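Local coordinates for SusD-like carbohydrate binding protein (Bacteroides vulgatus, PDB 3LEW), which probably binds carbohydrate at the outer membrane as a member of the SusD family, assisting nutrient uptake, at residues Y77-T82 with L469-D474. Sequence-based numbering, arbitrary orientation.
Sequences YGKGGT and LYRITD
Arg471 reaches between Tyr77 and Lys79, joining the loop before helix 474-479 to the turn that leads into helix 81-103. Its CB lies 4.1 Å from CE of Lys79, and its CD packs against the carbonyl oxygen and CA of Tyr77. A bend at chi3 (66°) then turns the guanidinium toward that turn. Arg471 NE sits 3.5 Å from Lys79 CE, a methylene resting off centre over one face of the flat guanidinium. NH1 of Arg471 donates to Tyr77 O at 2.9 Å, in the carbonyl plane though rather bent (146° at the hydrogen), and lies over one ring face, displaced toward the rim, a long and at most weak cation-pi approach. Arginine's several donors let NH2 also hydrogen-bond O of Lys495, the last residue. Lys79 suits its place because its extended chain carries NZ past Arg471 to the carboxylate of Asp474, a 2.7 Å salt bridge to OD1, syn but tilted 28° out of plane. An alanine at Arg471 lacks the guanidinium, which would probably leave Tyr77 O and Lys495 O without this donor and open a gap beside Lys79. Asp474, and probably the chain-terminal carboxylate, would offset repulsion between the two cations that tie the N-terminal family region to the C-terminal SusD region.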
ATOM      1  N   TYR A  77      -5.088 -15.073  -6.413  1.00 14.36           N
ATOM      2  CA  TYR A  77      -5.844 -15.766  -7.461  1.00 14.57           C
ATOM      3  C   TYR A  77      -6.496 -17.015  -6.863  1.00 15.56           C
ATOM      4  O   TYR A  77      -7.598 -17.391  -7.231  1.00 15.19           O
ATOM      5  CB  TYR A  77      -4.896 -16.157  -8.582  1.00 16.09           C
ATOM      6  CG  TYR A  77      -5.545 -17.023  -9.627  1.00 15.41           C
ATOM      7  CD1 TYR A  77      -6.291 -16.461 -10.626  1.00 17.42           C
ATOM      8  CD2 TYR A  77      -5.429 -18.404  -9.590  1.00 19.38           C
ATOM      9  CE1 TYR A  77      -6.887 -17.244 -11.607  1.00 19.32           C
ATOM     10  CE2 TYR A  77      -6.039 -19.191 -10.574  1.00 20.99           C
ATOM     11  CZ  TYR A  77      -6.774 -18.593 -11.562  1.00 22.11           C
ATOM     12  OH  TYR A  77      -7.411 -19.361 -12.555  1.00 24.91           O
ATOM     13  N   GLY A  78      -5.770 -17.664  -5.945  1.00 15.84           N
ATOM     14  CA  GLY A  78      -6.267 -18.818  -5.208  1.00 16.25           C
ATOM     15  C   GLY A  78      -7.319 -18.585  -4.136  1.00 16.10           C
ATOM     16  O   GLY A  78      -7.755 -19.551  -3.478  1.00 16.16           O
ATOM     17  N   LYS A  79      -7.739 -17.327  -3.962  1.00 16.29           N
ATOM     18  CA  LYS A  79      -8.739 -16.960  -2.957  1.00 17.01           C
ATOM     19  C   LYS A  79      -8.390 -17.449  -1.547  1.00 16.81           C
ATOM     20  O   LYS A  79      -9.241 -17.989  -0.799  1.00 17.11           O
ATOM     21  CB  LYS A  79     -10.107 -17.477  -3.373  1.00 18.31           C
ATOM     22  CG  LYS A  79     -10.688 -16.682  -4.531  1.00 20.90           C
ATOM     23  CD  LYS A  79     -11.926 -17.442  -5.042  1.00 25.03           C
ATOM     24  CE  LYS A  79     -12.591 -16.695  -6.109  1.00 26.96           C
ATOM     25  NZ  LYS A  79     -13.690 -17.559  -6.683  1.00 29.63           N
ATOM     26  N   GLY A  80      -7.119 -17.290  -1.186  1.00 17.04           N
ATOM     27  CA  GLY A  80      -6.660 -17.601   0.172  1.00 16.66           C
ATOM     28  C   GLY A  80      -7.087 -16.579   1.226  1.00 16.34           C
ATOM     29  O   GLY A  80      -7.944 -15.705   0.982  1.00 15.07           O
ATOM     30  N   GLY A  81      -6.465 -16.668   2.399  1.00 16.42           N
ATOM     31  CA  GLY A  81      -6.899 -15.866   3.547  1.00 16.01           C
ATOM     32  C   GLY A  81      -6.731 -14.349   3.374  1.00 14.33           C
ATOM     33  O   GLY A  81      -7.506 -13.578   3.961  1.00 16.41           O
ATOM     34  N   THR A  82      -5.708 -13.921   2.620  1.00 14.38           N
ATOM     35  CA  THR A  82      -5.447 -12.504   2.350  1.00 14.68           C
ATOM     36  C   THR A  82      -6.602 -11.934   1.509  1.00 14.81           C
ATOM     37  O   THR A  82      -7.186 -10.885   1.849  1.00 14.62           O
ATOM     38  CB  THR A  82      -4.114 -12.240   1.679  1.00 15.08           C
ATOM     39  OG1 THR A  82      -3.090 -13.030   2.307  1.00 13.92           O
ATOM     40  CG2 THR A  82      -3.752 -10.763   1.786  1.00 15.23           C
ATOM     41  N   LEU A 469      -5.024  -9.845 -10.039  1.00 13.38           N
ATOM     42  CA  LEU A 469      -6.206  -9.229  -9.397  1.00 12.82           C
ATOM     43  C   LEU A 469      -6.702  -9.890  -8.135  1.00 12.87           C
ATOM     44  O   LEU A 469      -6.749 -11.142  -8.038  1.00 13.51           O
ATOM     45  CB  LEU A 469      -7.361  -9.138 -10.386  1.00 12.37           C
ATOM     46  CG  LEU A 469      -7.134  -8.398 -11.686  1.00 14.51           C
ATOM     47  CD1 LEU A 469      -8.498  -8.382 -12.498  1.00 14.36           C
ATOM     48  CD2 LEU A 469      -6.618  -7.023 -11.416  1.00 12.44           C
ATOM     49  N   TYR A 470      -7.123  -9.066  -7.174  1.00 12.70           N
ATOM     50  CA  TYR A 470      -7.915  -9.585  -6.048  1.00 12.79           C
ATOM     51  C   TYR A 470      -9.292  -9.986  -6.610  1.00 12.79           C
ATOM     52  O   TYR A 470      -9.713  -9.489  -7.678  1.00 13.56           O
ATOM     53  CB  TYR A 470      -8.092  -8.556  -4.952  1.00 12.25           C
ATOM     54  CG  TYR A 470      -6.852  -8.285  -4.086  1.00 13.53           C
ATOM     55  CD1 TYR A 470      -5.677  -7.778  -4.624  1.00 14.69           C
ATOM     56  CD2 TYR A 470      -6.929  -8.425  -2.709  1.00 17.30           C
ATOM     57  CE1 TYR A 470      -4.543  -7.451  -3.788  1.00 14.68           C
ATOM     58  CE2 TYR A 470      -5.837  -8.131  -1.890  1.00 19.26           C
ATOM     59  CZ  TYR A 470      -4.650  -7.660  -2.438  1.00 20.02           C
ATOM     60  OH  TYR A 470      -3.609  -7.346  -1.563  1.00 20.18           O
ATOM     61  N   ARG A 471      -9.914 -10.958  -5.967  1.00 12.47           N
ATOM     62  CA  ARG A 471     -11.160 -11.571  -6.428  1.00 12.19           C
ATOM     63  C   ARG A 471     -12.311 -11.470  -5.443  1.00 13.07           C
ATOM     64  O   ARG A 471     -12.183 -11.661  -4.251  1.00 13.33           O
ATOM     65  CB  ARG A 471     -10.891 -13.051  -6.709  1.00 12.42           C
ATOM     66  CG  ARG A 471      -9.794 -13.253  -7.753  1.00 14.04           C
ATOM     67  CD  ARG A 471      -9.594 -14.712  -8.098  1.00 14.06           C
ATOM     68  NE  ARG A 471     -10.761 -15.283  -8.770  1.00 15.12           N
ATOM     69  CZ  ARG A 471     -10.821 -16.505  -9.285  1.00 16.03           C
ATOM     70  NH1 ARG A 471      -9.775 -17.331  -9.204  1.00 14.36           N
ATOM     71  NH2 ARG A 471     -11.950 -16.912  -9.897  1.00 15.30           N
ATOM     72  N   ILE A 472     -13.490 -11.196  -5.977  1.00 12.80           N
ATOM     73  CA  ILE A 472     -14.715 -11.327  -5.205  1.00 12.16           C
ATOM     74  C   ILE A 472     -14.736 -12.748  -4.619  1.00 13.18           C
ATOM     75  O   ILE A 472     -14.361 -13.746  -5.295  1.00 14.57           O
ATOM     76  CB  ILE A 472     -15.940 -11.042  -6.093  1.00 13.18           C
ATOM     77  CG1 ILE A 472     -15.882  -9.597  -6.620  1.00 13.69           C
ATOM     78  CG2 ILE A 472     -17.208 -11.341  -5.330  1.00 13.05           C
ATOM     79  CD1 ILE A 472     -16.789  -9.251  -7.800  1.00 14.39           C
ATOM     80  N   THR A 473     -15.117 -12.844  -3.347  1.00 13.06           N
ATOM     81  CA  THR A 473     -15.097 -14.133  -2.616  1.00 14.01           C
ATOM     82  C   THR A 473     -16.120 -15.129  -3.106  1.00 14.81           C
ATOM     83  O   THR A 473     -17.179 -14.746  -3.662  1.00 14.53           O
ATOM     84  CB  THR A 473     -15.343 -13.924  -1.119  1.00 14.86           C
ATOM     85  OG1 THR A 473     -16.633 -13.331  -0.912  1.00 14.56           O
ATOM     86  CG2 THR A 473     -14.206 -13.049  -0.482  1.00 14.96           C
ATOM     87  N   ASP A 474     -15.839 -16.403  -2.861  1.00 15.31           N
ATOM     88  CA  ASP A 474     -16.808 -17.458  -3.119  1.00 16.53           C
ATOM     89  C   ASP A 474     -18.131 -17.209  -2.371  1.00 15.61           C
ATOM     90  O   ASP A 474     -19.228 -17.450  -2.936  1.00 14.70           O
ATOM     91  CB  ASP A 474     -16.258 -18.827  -2.723  1.00 17.47           C
ATOM     92  CG  ASP A 474     -15.224 -19.368  -3.728  1.00 22.28           C
ATOM     93  OD1 ASP A 474     -15.115 -18.889  -4.887  1.00 25.05           O
ATOM     94  OD2 ASP A 474     -14.520 -20.298  -3.336  1.00 30.47           O
TER